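Local structure of DNA repair and recombination protein RadB (Thermococcus kodakarensis, 2CVH) at residues 45-50 / 104-109; 100-105 / 145-150; 40-45 / 67-72; 49-54 / 81-86. The protein probably takes part in DNA repair and homologous recombination as a RecA-like protein that binds DNA and ATP, with only very weak ATPase activity. One frame throughout, in Å; residues are numbered along the deposited sequence.

Contact 1. Residues 45-50 / 104-109; sequences GKKVAY and SNFALV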
loop_
_atom_site.group_PDB
_atom_site.type_symbol
_atom_site.label_atom_id
_atom_site.label_comp_id
_atom_site.label_asym_id
_atom_site.label_seq_id
_atom_site.Cartn_x
_atom_site.Cartn_y
_atom_site.Cartn_z
ATOM N N GLY A 45 14.867 1.938 -5.146
ATOM C CA GLY A 45 16.093 1.433 -5.741
ATOM C C GLY A 45 16.502 0.021 -5.366
ATOM O O GLY A 45 17.516 -0.486 -5.857
ATOM N N LYS A 46 15.695 -0.640 -4.547
ATOM C CA LYS A 46 15.994 -1.996 -4.129
ATOM C C LYS A 46 14.804 -2.870 -4.423
ATOM O O LYS A 46 13.826 -2.414 -5.009
ATOM C CB LYS A 46 16.339 -2.026 -2.640
ATOM C CG LYS A 46 17.349 -0.955 -2.268
ATOM C CD LYS A 46 17.554 -0.857 -0.776
ATOM C CE LYS A 46 18.215 0.467 -0.435
ATOM N NZ LYS A 46 17.433 1.637 -0.955
ATOM N N LYS A 47 14.880 -4.131 -4.030
ATOM C CA LYS A 47 13.783 -5.043 -4.297
ATOM C C LYS A 47 12.497 -4.683 -3.564
ATOM O O LYS A 47 12.508 -4.073 -2.490
ATOM C CB LYS A 47 14.197 -6.486 -4.001
ATOM C CG LYS A 47 15.305 -7.016 -4.915
ATOM C CD LYS A 47 15.882 -8.314 -4.350
ATOM C CE LYS A 47 16.749 -9.064 -5.361
ATOM N NZ LYS A 47 16.545 -10.545 -5.237
ATOM N N VAL A 48 11.385 -5.072 -4.167
ATOM C CA VAL A 48 10.084 -4.815 -3.615
ATOM C C VAL A 48 9.343 -6.115 -3.718
ATOM O O VAL A 48 9.234 -6.663 -4.823
ATOM C CB VAL A 48 9.310 -3.800 -4.475
ATOM C CG1 VAL A 48 7.878 -3.634 -3.963
ATOM C CG2 VAL A 48 10.013 -2.493 -4.490
ATOM N N ALA A 49 8.867 -6.627 -2.579
ATOM C CA ALA A 49 8.083 -7.861 -2.568
ATOM C C ALA A 49 6.679 -7.340 -2.800
ATOM O O ALA A 49 6.188 -6.535 -2.018
ATOM C CB ALA A 49 8.175 -8.565 -1.206
ATOM N N TYR A 50 6.027 -7.790 -3.858
ATOM C CA TYR A 50 4.713 -7.293 -4.172
ATOM C C TYR A 50 3.728 -8.445 -4.259
ATOM O O TYR A 50 3.778 -9.259 -5.171
ATOM C CB TYR A 50 4.798 -6.486 -5.483
ATOM C CG TYR A 50 3.666 -5.503 -5.713
ATOM C CD1 TYR A 50 2.343 -5.957 -5.891
ATOM C CD2 TYR A 50 3.914 -4.123 -5.770
ATOM C CE1 TYR A 50 1.284 -5.059 -6.116
ATOM C CE2 TYR A 50 2.865 -3.214 -6.000
ATOM C CZ TYR A 50 1.550 -3.691 -6.167
ATOM O OH TYR A 50 0.496 -2.808 -6.347
ATOM N N SER A 104 17.759 -8.491 3.328
ATOM C CA SER A 104 18.287 -7.137 3.340
ATOM C C SER A 104 18.367 -6.446 1.970
ATOM O O SER A 104 18.763 -5.284 1.879
ATOM C CB SER A 104 19.655 -7.133 4.020
ATOM O OG SER A 104 20.414 -8.262 3.600
ATOM N N ASN A 105 18.021 -7.167 0.907
ATOM C CA ASN A 105 18.050 -6.610 -0.448
ATOM C C ASN A 105 16.760 -5.867 -0.777
ATOM O O ASN A 105 16.697 -5.118 -1.755
ATOM C CB ASN A 105 18.267 -7.701 -1.492
ATOM C CG ASN A 105 19.733 -7.979 -1.762
ATOM O OD1 ASN A 105 20.121 -9.135 -1.958
ATOM N ND2 ASN A 105 20.547 -6.931 -1.824
ATOM N N PHE A 106 15.733 -6.114 0.032
ATOM C CA PHE A 106 14.427 -5.485 -0.128
ATOM C C PHE A 106 14.304 -4.122 0.565
ATOM O O PHE A 106 14.823 -3.919 1.679
ATOM C CB PHE A 106 13.348 -6.426 0.397
ATOM C CG PHE A 106 13.118 -7.600 -0.471
ATOM C CD1 PHE A 106 14.114 -8.559 -0.641
ATOM C CD2 PHE A 106 11.917 -7.750 -1.143
ATOM C CE1 PHE A 106 13.915 -9.670 -1.472
ATOM C CE2 PHE A 106 11.701 -8.849 -1.975
ATOM C CZ PHE A 106 12.706 -9.816 -2.143
ATOM N N ALA A 107 13.616 -3.193 -0.102
ATOM C CA ALA A 107 13.386 -1.863 0.458
ATOM C C ALA A 107 11.933 -1.695 0.867
ATOM O O ALA A 107 11.636 -0.907 1.764
ATOM C CB ALA A 107 13.758 -0.776 -0.535
ATOM N N LEU A 108 11.065 -2.555 0.343
ATOM C CA LEU A 108 9.637 -2.431 0.583
ATOM C C LEU A 108 8.861 -3.699 0.303
ATOM O O LEU A 108 9.255 -4.506 -0.536
ATOM C CB LEU A 108 9.101 -1.344 -0.380
ATOM C CG LEU A 108 7.645 -0.856 -0.395
ATOM C CD1 LEU A 108 7.432 0.004 0.855
ATOM C CD2 LEU A 108 7.363 -0.033 -1.671
ATOM N N VAL A 109 7.726 -3.839 0.987
ATOM C CA VAL A 109 6.808 -4.963 0.791
ATOM C C VAL A 109 5.473 -4.267 0.498
ATOM O O VAL A 109 5.169 -3.241 1.105
ATOM C CB VAL A 109 6.644 -5.864 2.084
ATOM C CG1 VAL A 109 5.634 -6.973 1.840
ATOM C CG2 VAL A 109 7.987 -6.471 2.504
HETATM O O HOH W 1 18.011 -10.821 -2.440
#
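Phe106 lays one face of its ring over the aliphatic stem of Lys47: Lys47 CB stands 3.7 Å from the ring centroid and 6° off the normal, a CH-pi contact, while Lys47 CD comes within 3.7 Å of Phe106 CE1. At the ring's edge, near its plane, lies the backbone N of Ala49, whose small CB fits 3.6 Å from Phe106 CE2. Lys47 suits the partly exposed start of its strand, since its methylenes pack and its NZ runs on past the ring to a water shared with Asn105 OD1.

Behind these side chains two parallel strands pair, 47-52 and 106-112, with a beta bulge where the register slips by one residue. Lys47 uses both backbone groups there, giving its N-H to Asn105 O and taking Ala107 N at 2.8 Å on its O, while Ala49 N reaches Leu108 O at 3.0 Å. Ala107 CB sits 3.6 Å from Lys46 CB. With an alanine in place of Phe106, Lys47 would lose its aromatic partner, and a gap would probably open beside Ala49. The backbone bonds thus fix the register, while carbon contacts let a lysine line the strand's start with its methylenes and carry its charge on to water.

Contact 2. Residues 100-105 / 145-150; sequences KTVDSN and HNIPVI
The His145 imidazole carries Val102 on one face: Val102 CG1 lies 3.6 Å above the ring plane, shifted toward the rim on the ND1 side, and 24° off the normal through the centroid, a CH-pi contact. The carbonyl O of Val102 comes to 3.1 Å from His145 NE2, but the angle is too poor for a hydrogen bond. ND1 is instead engaged with Ile141 O, one turn back in helix 128-145, and since a carbonyl can only accept, the ring must be the donor there. This bond probably limits the rotation of the imidazole and keeps its face toward the valine.

Val102 puts CG1 anti to its own N (chi1 -179°), and the same methyl also meets Ile147 CD1 at 4.1 Å. Valine suits this buried spot: CG1 serves both the ring and the isoleucine, and the side chain also packs on Ile141.

The contact joins two helix exits of the alpha/beta fold: Val102 is the first residue beyond helix 90-101, and Asn146, with positive phi, the first beyond helix 128-145. Each connection then feeds one of two neighbouring parallel strands, 106-112 and 149-153. On the first, Asp103 OD2 accepts Asn105 N at 2.9 Å through its anti lone pair, an Asx turn that shapes the approach to the sheet. Across the segments the hold is therefore mainly one of dispersion, while the side-chain polar groups named here find their partners within their own helix or turn.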
loop_
_atom_site.group_PDB
_atom_site.type_symbol
_atom_site.label_atom_id
_atom_site.label_comp_id
_atom_site.label_asym_id
_atom_site.label_seq_id
_atom_site.Cartn_x
_atom_site.Cartn_y
_atom_site.Cartn_z
ATOM N N LYS A 100 10.921 -15.696 4.749
ATOM C CA LYS A 100 12.270 -16.040 4.319
ATOM C C LYS A 100 12.702 -15.471 2.959
ATOM O O LYS A 100 13.901 -15.414 2.662
ATOM C CB LYS A 100 12.475 -17.555 4.371
ATOM C CG LYS A 100 13.956 -18.000 4.442
ATOM C CD LYS A 100 14.665 -17.584 5.754
ATOM C CE LYS A 100 15.344 -16.217 5.651
ATOM N NZ LYS A 100 15.991 -15.811 6.933
ATOM N N THR A 101 11.737 -15.080 2.127
ATOM C CA THR A 101 12.040 -14.489 0.823
ATOM C C THR A 101 12.619 -13.082 1.015
ATOM O O THR A 101 13.570 -12.674 0.339
ATOM C CB THR A 101 10.766 -14.336 -0.029
ATOM O OG1 THR A 101 10.045 -15.577 -0.049
ATOM C CG2 THR A 101 11.111 -13.898 -1.466
ATOM N N VAL A 102 12.017 -12.330 1.929
ATOM C CA VAL A 102 12.455 -10.973 2.201
ATOM C C VAL A 102 13.773 -10.957 2.953
ATOM O O VAL A 102 13.863 -11.479 4.058
ATOM C CB VAL A 102 11.395 -10.199 3.035
ATOM C CG1 VAL A 102 11.870 -8.763 3.298
ATOM C CG2 VAL A 102 10.044 -10.204 2.320
ATOM N N ASP A 103 14.779 -10.320 2.370
ATOM C CA ASP A 103 16.091 -10.207 2.999
ATOM C C ASP A 103 16.513 -8.756 2.974
ATOM O O ASP A 103 15.740 -7.895 2.570
ATOM C CB ASP A 103 17.125 -11.050 2.248
ATOM C CG ASP A 103 16.983 -10.940 0.736
ATOM O OD1 ASP A 103 16.753 -11.982 0.085
ATOM O OD2 ASP A 103 17.095 -9.819 0.198
ATOM N N SER A 104 17.759 -8.491 3.328
ATOM C CA SER A 104 18.287 -7.137 3.340
ATOM C C SER A 104 18.367 -6.446 1.970
ATOM O O SER A 104 18.763 -5.284 1.879
ATOM C CB SER A 104 19.655 -7.133 4.020
ATOM O OG SER A 104 20.414 -8.262 3.600
ATOM N N ASN A 105 18.021 -7.167 0.907
ATOM C CA ASN A 105 18.050 -6.610 -0.448
ATOM C C ASN A 105 16.760 -5.867 -0.777
ATOM O O ASN A 105 16.697 -5.118 -1.755
ATOM C CB ASN A 105 18.267 -7.701 -1.492
ATOM C CG ASN A 105 19.733 -7.979 -1.762
ATOM O OD1 ASN A 105 20.121 -9.135 -1.958
ATOM N ND2 ASN A 105 20.547 -6.931 -1.824
ATOM N N HIS A 145 13.337 -6.444 9.271
ATOM C CA HIS A 145 14.132 -5.772 8.242
ATOM C C HIS A 145 14.081 -4.260 8.278
ATOM O O HIS A 145 14.768 -3.583 7.514
ATOM C CB HIS A 145 13.693 -6.269 6.865
ATOM C CG HIS A 145 13.803 -7.752 6.716
ATOM N ND1 HIS A 145 12.714 -8.585 6.798
ATOM C CD2 HIS A 145 14.882 -8.555 6.578
ATOM C CE1 HIS A 145 13.114 -9.841 6.722
ATOM N NE2 HIS A 145 14.426 -9.847 6.588
ATOM N N ASN A 146 13.298 -3.722 9.194
ATOM C CA ASN A 146 13.148 -2.284 9.309
ATOM C C ASN A 146 12.847 -1.657 7.959
ATOM O O ASN A 146 13.605 -0.827 7.461
ATOM C CB ASN A 146 14.373 -1.607 9.904
ATOM C CG ASN A 146 14.015 -0.271 10.523
ATOM O OD1 ASN A 146 12.854 -0.021 10.792
ATOM N ND2 ASN A 146 14.996 0.573 10.767
ATOM N N ILE A 147 11.759 -2.090 7.344
ATOM C CA ILE A 147 11.348 -1.533 6.063
ATOM C C ILE A 147 9.838 -1.376 6.164
ATOM O O ILE A 147 9.212 -1.948 7.062
ATOM C CB ILE A 147 11.685 -2.441 4.851
ATOM C CG1 ILE A 147 11.115 -3.841 5.060
ATOM C CG2 ILE A 147 13.191 -2.424 4.569
ATOM C CD1 ILE A 147 11.228 -4.727 3.809
ATOM N N PRO A 148 9.245 -0.556 5.275
ATOM C CA PRO A 148 7.803 -0.360 5.310
ATOM C C PRO A 148 7.047 -1.494 4.660
ATOM O O PRO A 148 7.581 -2.205 3.801
ATOM C CB PRO A 148 7.614 0.922 4.491
ATOM C CG PRO A 148 8.976 1.605 4.546
ATOM C CD PRO A 148 9.890 0.424 4.386
ATOM N N VAL A 149 5.837 -1.715 5.155
ATOM C CA VAL A 149 4.927 -2.677 4.579
ATOM C C VAL A 149 3.656 -1.872 4.272
ATOM O O VAL A 149 3.003 -1.365 5.184
ATOM C CB VAL A 149 4.572 -3.826 5.521
ATOM C CG1 VAL A 149 3.562 -4.737 4.849
ATOM C CG2 VAL A 149 5.809 -4.646 5.849
ATOM N N ILE A 150 3.374 -1.681 2.985
ATOM C CA ILE A 150 2.186 -0.969 2.543
ATOM C C ILE A 150 1.100 -1.992 2.338
ATOM O O ILE A 150 1.295 -3.013 1.669
ATOM C CB ILE A 150 2.420 -0.208 1.215
ATOM C CG1 ILE A 150 3.422 0.928 1.427
ATOM C CG2 ILE A 150 1.075 0.329 0.677
ATOM C CD1 ILE A 150 4.018 1.495 0.127
#

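Contact 3. Residues 40-45 / 67-72; sequences TGLLSG and ETRGLN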
loop_
_atom_site.group_PDB
_atom_site.type_symbol
_atom_site.label_atom_id
_atom_site.label_comp_id
_atom_site.label_asym_id
_atom_site.label_seq_id
_atom_site.Cartn_x
_atom_site.Cartn_y
_atom_site.Cartn_z
ATOM N N THR A 40 6.665 4.429 -5.011
ATOM C CA THR A 40 7.509 4.329 -3.827
ATOM C C THR A 40 8.531 3.201 -4.073
ATOM O O THR A 40 9.725 3.402 -3.908
ATOM C CB THR A 40 6.665 4.048 -2.569
ATOM O OG1 THR A 40 5.684 5.081 -2.440
ATOM C CG2 THR A 40 7.542 4.033 -1.309
ATOM N N GLY A 41 8.046 2.050 -4.540
ATOM C CA GLY A 41 8.925 0.929 -4.839
ATOM C C GLY A 41 9.962 1.295 -5.891
ATOM O O GLY A 41 11.165 1.121 -5.701
ATOM N N LEU A 42 9.498 1.880 -6.983
ATOM C CA LEU A 42 10.378 2.288 -8.065
ATOM C C LEU A 42 11.539 3.192 -7.611
ATOM O O LEU A 42 12.704 2.931 -7.919
ATOM C CB LEU A 42 9.532 2.952 -9.164
ATOM C CG LEU A 42 10.059 3.426 -10.528
ATOM C CD1 LEU A 42 10.289 4.903 -10.506
ATOM C CD2 LEU A 42 11.309 2.640 -10.970
ATOM N N LEU A 43 11.240 4.216 -6.825
ATOM C CA LEU A 43 12.265 5.150 -6.367
ATOM C C LEU A 43 13.136 4.660 -5.200
ATOM O O LEU A 43 14.168 5.272 -4.914
ATOM C CB LEU A 43 11.607 6.498 -6.029
ATOM C CG LEU A 43 10.721 7.077 -7.141
ATOM C CD1 LEU A 43 10.082 8.349 -6.665
ATOM C CD2 LEU A 43 11.559 7.364 -8.393
ATOM N N SER A 44 12.731 3.588 -4.514
ATOM C CA SER A 44 13.539 3.050 -3.411
ATOM C C SER A 44 14.881 2.514 -3.944
ATOM O O SER A 44 15.914 2.642 -3.283
ATOM C CB SER A 44 12.794 1.953 -2.636
ATOM O OG SER A 44 12.634 0.760 -3.375
ATOM N N GLY A 45 14.867 1.938 -5.146
ATOM C CA GLY A 45 16.093 1.433 -5.741
ATOM C C GLY A 45 16.502 0.021 -5.366
ATOM O O GLY A 45 17.516 -0.486 -5.857
ATOM N N GLU A 67 10.596 4.979 -17.278
ATOM C CA GLU A 67 11.106 5.715 -18.423
ATOM C C GLU A 67 10.916 7.204 -18.301
ATOM O O GLU A 67 11.884 7.952 -18.431
ATOM C CB GLU A 67 10.419 5.261 -19.708
ATOM C CG GLU A 67 10.906 3.963 -20.254
ATOM C CD GLU A 67 10.062 3.495 -21.395
ATOM O OE1 GLU A 67 10.582 2.756 -22.247
ATOM O OE2 GLU A 67 8.866 3.846 -21.443
ATOM N N THR A 68 9.672 7.623 -18.046
ATOM C CA THR A 68 9.329 9.039 -17.936
ATOM C C THR A 68 10.120 9.789 -16.877
ATOM O O THR A 68 10.051 11.016 -16.796
ATOM C CB THR A 68 7.837 9.268 -17.674
ATOM O OG1 THR A 68 7.056 8.352 -18.448
ATOM C CG2 THR A 68 7.472 10.651 -18.133
ATOM N N ARG A 69 10.867 9.057 -16.063
ATOM C CA ARG A 69 11.684 9.667 -15.028
ATOM C C ARG A 69 13.155 9.304 -15.322
ATOM O O ARG A 69 14.037 9.440 -14.467
ATOM C CB ARG A 69 11.182 9.162 -13.655
ATOM C CG ARG A 69 9.650 9.405 -13.488
ATOM C CD ARG A 69 8.976 8.624 -12.346
ATOM N NE ARG A 69 9.157 9.298 -11.070
ATOM C CZ ARG A 69 8.266 10.106 -10.512
ATOM N NH1 ARG A 69 7.098 10.325 -11.098
ATOM N NH2 ARG A 69 8.606 10.804 -9.430
ATOM N N GLY A 70 13.397 8.895 -16.573
ATOM C CA GLY A 70 14.711 8.483 -17.053
ATOM C C GLY A 70 15.402 7.409 -16.233
ATOM O O GLY A 70 16.618 7.471 -16.075
ATOM N N LEU A 71 14.665 6.366 -15.832
ATOM C CA LEU A 71 15.191 5.292 -14.968
ATOM C C LEU A 71 15.624 3.885 -15.419
ATOM O O LEU A 71 16.071 3.104 -14.571
ATOM C CB LEU A 71 14.241 5.096 -13.786
ATOM C CG LEU A 71 14.415 6.033 -12.607
ATOM C CD1 LEU A 71 13.398 5.666 -11.560
ATOM C CD2 LEU A 71 15.819 5.903 -12.047
ATOM N N ASN A 72 15.538 3.548 -16.700
ATOM C CA ASN A 72 15.909 2.188 -17.163
ATOM C C ASN A 72 14.847 1.267 -16.599
ATOM O O ASN A 72 14.938 0.779 -15.464
ATOM C CB ASN A 72 17.300 1.742 -16.683
ATOM C CG ASN A 72 17.669 0.342 -17.167
ATOM O OD1 ASN A 72 16.824 -0.418 -17.649
ATOM N ND2 ASN A 72 18.929 -0.007 -17.022
#
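Leu42 swings CG anti to its backbone N (chi1 -175°), and Leu71 extends CD1 straight along its chain (chi2 180°); with these turns the two side chains point at each other, tip to tip. Leu42 CD1 and Leu71 CD1 are modelled 3.4 Å apart, tighter than usual for two methyls, which makes the exact spacing doubtful. Leu43 crosses Leu71 at about a right angle, its CD2 4.0 Å from Leu71 CD1, and its other methyl, CD1, lies 4.0 Å from Arg69 NH2. Arg69, bent at chi3 (82°), also crosses Leu43 at about a right angle and gives NH1 to the carbonyl O of Arg214, which secures its polar end.

The segments are two helix ends of the RecA-like domain. Helix 33-44, whose first turn carries the last residues of the predicted ATP-binding P-loop, stops at Gly45, whose positive phi would jam a side chain against the preceding carbonyl. Helix 59-67 ends in a Schellman motif: Gly70 is its C-prime residue, with Gly70 N on Glu67 O at 2.6 Å and Leu71 N on Ala66 O, and its positive phi again favours glycine. That reversal sends Leu71 back toward helix 33-44, while Asn72 takes the N-cap position of helix 73-79.

Leucine suits position 42 because the same side chain also packs on Leu62 and Ala66 of helix 59-67 and on Ala76 of helix 73-79. Close by, Ser44 folds its OG back 2.8 Å to Gly41 O, on a lone pair in the carbonyl plane, and that oxygen also takes Ser44 N at 3.2 Å.

Contact 4. Residues 49-54 / 81-86; sequences AYVDTE and ILFTPS
Tyr50 and Leu82 share one face of the sheet, while Val51 and Phe83 lie on the other. Leu82 sends CD2 to within 3.8 Å of Tyr50 CB, beside the root of the phenol rather than its end. The Tyr50 ring leads away from segment 81-86, toward Thr34 of the predicted ATP site, and meets Phe57 edge-to-face.

On the second face Phe83 turns its ring edge to the backbone, with Tyr50 O near the ring plane, and Val51 CG2 approaches Phe83 CD1 obliquely at 4.3 Å. Val51's other methyl, CG1, held anti to its N (chi1 -179°), meets Pro85 CG at 3.8 Å, the two side chains crossing at about a right angle. Pro85 CG also touches Thr53 OG1 at 3.3 Å. A glycine in place of Pro85 would remove this ring, and a gap would probably open between Val51 and Thr53 with the chain past the strand freer to turn.

The strands run parallel, 24° apart, and are stitched by Tyr50 N to Ile81 O (2.8 Å, 171° at the hydrogen), Phe83 N to Tyr50 O, and Asp52 N to Phe83 O at 2.8 Å. Beyond them a water links Asp52 O, at 2.6 Å, to Ser86 OG. Asp52 suits the strand end, since its carboxylate accepts the backbone N-H groups of Gly56 and Phe57. Helix 90-101 packs on Phe83 and Val51 through Leu98. The chemistry thus changes along the pair, from apolar contacts flanking regular sheet bonds to a polar, water-bridged end where the chains leave the sheet.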
loop_
_atom_site.group_PDB
_atom_site.type_symbol
_atom_site.label_atom_id
_atom_site.label_comp_id
_atom_site.label_asym_id
_atom_site.label_seq_id
_atom_site.Cartn_x
_atom_site.Cartn_y
_atom_site.Cartn_z
ATOM N N ALA A 49 8.867 -6.627 -2.579
ATOM C CA ALA A 49 8.083 -7.861 -2.568
ATOM C C ALA A 49 6.679 -7.340 -2.800
ATOM O O ALA A 49 6.188 -6.535 -2.018
ATOM C CB ALA A 49 8.175 -8.565 -1.206
ATOM N N TYR A 50 6.027 -7.790 -3.858
ATOM C CA TYR A 50 4.713 -7.293 -4.172
ATOM C C TYR A 50 3.728 -8.445 -4.259
ATOM O O TYR A 50 3.778 -9.259 -5.171
ATOM C CB TYR A 50 4.798 -6.486 -5.483
ATOM C CG TYR A 50 3.666 -5.503 -5.713
ATOM C CD1 TYR A 50 2.343 -5.957 -5.891
ATOM C CD2 TYR A 50 3.914 -4.123 -5.770
ATOM C CE1 TYR A 50 1.284 -5.059 -6.116
ATOM C CE2 TYR A 50 2.865 -3.214 -6.000
ATOM C CZ TYR A 50 1.550 -3.691 -6.167
ATOM O OH TYR A 50 0.496 -2.808 -6.347
ATOM N N VAL A 51 2.873 -8.554 -3.254
ATOM C CA VAL A 51 1.867 -9.608 -3.208
ATOM C C VAL A 51 0.634 -9.027 -3.874
ATOM O O VAL A 51 -0.069 -8.190 -3.296
ATOM C CB VAL A 51 1.566 -10.034 -1.755
ATOM C CG1 VAL A 51 0.534 -11.138 -1.739
ATOM C CG2 VAL A 51 2.863 -10.497 -1.070
ATOM N N ASP A 52 0.421 -9.429 -5.119
ATOM C CA ASP A 52 -0.681 -8.920 -5.898
ATOM C C ASP A 52 -1.797 -9.902 -6.044
ATOM O O ASP A 52 -1.837 -10.674 -6.996
ATOM C CB ASP A 52 -0.198 -8.483 -7.273
ATOM C CG ASP A 52 -1.214 -7.616 -8.000
ATOM O OD1 ASP A 52 -2.202 -7.147 -7.384
ATOM O OD2 ASP A 52 -1.022 -7.389 -9.199
ATOM N N THR A 53 -2.744 -9.821 -5.131
ATOM C CA THR A 53 -3.889 -10.706 -5.140
ATOM C C THR A 53 -4.991 -10.135 -6.019
ATOM O O THR A 53 -5.805 -10.873 -6.548
ATOM C CB THR A 53 -4.418 -10.888 -3.705
ATOM O OG1 THR A 53 -3.311 -10.891 -2.793
ATOM C CG2 THR A 53 -5.141 -12.217 -3.564
ATOM N N GLU A 54 -4.968 -8.819 -6.201
ATOM C CA GLU A 54 -5.980 -8.096 -6.970
ATOM C C GLU A 54 -5.620 -7.815 -8.445
ATOM O O GLU A 54 -6.413 -7.230 -9.186
ATOM C CB GLU A 54 -6.300 -6.775 -6.235
ATOM C CG GLU A 54 -7.590 -6.057 -6.663
ATOM C CD GLU A 54 -7.365 -4.583 -7.012
ATOM O OE1 GLU A 54 -7.509 -4.223 -8.204
ATOM O OE2 GLU A 54 -7.039 -3.785 -6.102
ATOM N N ILE A 81 9.558 -8.112 -7.196
ATOM C CA ILE A 81 9.397 -9.538 -6.958
ATOM C C ILE A 81 7.899 -9.789 -6.736
ATOM O O ILE A 81 7.371 -9.524 -5.651
ATOM C CB ILE A 81 10.192 -9.969 -5.723
ATOM C CG1 ILE A 81 11.623 -9.449 -5.807
ATOM C CG2 ILE A 81 10.137 -11.477 -5.574
ATOM C CD1 ILE A 81 12.302 -9.684 -7.136
ATOM N N LEU A 82 7.225 -10.340 -7.744
ATOM C CA LEU A 82 5.793 -10.549 -7.675
ATOM C C LEU A 82 5.312 -11.857 -7.153
ATOM O O LEU A 82 5.938 -12.884 -7.353
ATOM C CB LEU A 82 5.177 -10.329 -9.050
ATOM C CG LEU A 82 5.424 -8.972 -9.735
ATOM C CD1 LEU A 82 5.058 -9.058 -11.223
ATOM C CD2 LEU A 82 4.623 -7.886 -9.047
ATOM N N PHE A 83 4.129 -11.816 -6.555
ATOM C CA PHE A 83 3.464 -12.992 -5.998
ATOM C C PHE A 83 2.016 -12.838 -6.384
ATOM O O PHE A 83 1.409 -11.805 -6.122
ATOM C CB PHE A 83 3.590 -13.044 -4.466
ATOM C CG PHE A 83 5.010 -13.094 -3.980
ATOM C CD1 PHE A 83 5.750 -11.929 -3.841
ATOM C CD2 PHE A 83 5.610 -14.307 -3.677
ATOM C CE1 PHE A 83 7.069 -11.958 -3.409
ATOM C CE2 PHE A 83 6.936 -14.351 -3.242
ATOM C CZ PHE A 83 7.667 -13.174 -3.107
ATOM N N THR A 84 1.441 -13.869 -6.977
ATOM C CA THR A 84 0.068 -13.779 -7.435
ATOM C C THR A 84 -0.864 -14.795 -6.788
ATOM O O THR A 84 -1.477 -15.603 -7.479
ATOM C CB THR A 84 0.038 -13.935 -8.975
ATOM O OG1 THR A 84 0.902 -15.018 -9.346
ATOM C CG2 THR A 84 0.534 -12.667 -9.669
ATOM N N PRO A 85 -1.033 -14.729 -5.454
ATOM C CA PRO A 85 -1.906 -15.664 -4.740
ATOM C C PRO A 85 -3.327 -15.595 -5.279
ATOM O O PRO A 85 -4.110 -16.540 -5.130
ATOM C CB PRO A 85 -1.825 -15.157 -3.302
ATOM C CG PRO A 85 -1.649 -13.689 -3.479
ATOM C CD PRO A 85 -0.594 -13.652 -4.551
ATOM N N SER A 86 -3.633 -14.440 -5.862
ATOM C CA SER A 86 -4.906 -14.095 -6.495
ATOM C C SER A 86 -6.226 -14.712 -5.992
ATOM O O SER A 86 -7.134 -13.976 -5.592
ATOM C CB SER A 86 -4.757 -14.221 -8.018
ATOM O OG SER A 86 -3.634 -13.468 -8.472
HETATM O O HOH W 2 -3.240 -10.770 -9.158
#

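Contacts 1 and 4 both use strand 47-52, pairing its two sides with strands 106-112 and 80-83; contact 1 is the more buried, whereas contact 4 involves an outermost strand of the sheet within this chain and is only partly covered. Both rest on backbone hydrogen bonds, with side chains dressing the two faces. Contacts 2 and 3 instead join helix ends and the turns beyond them, are likewise only partly buried, and depend on apolar side chains. Contact 2 shares Ser104 and Asn105 with contact 1, and its 145-150 segment continues the sheet through Val109 and Ile150. Contact 3 shares Gly45 with contact 1, its helix packing on Val48 and Leu108.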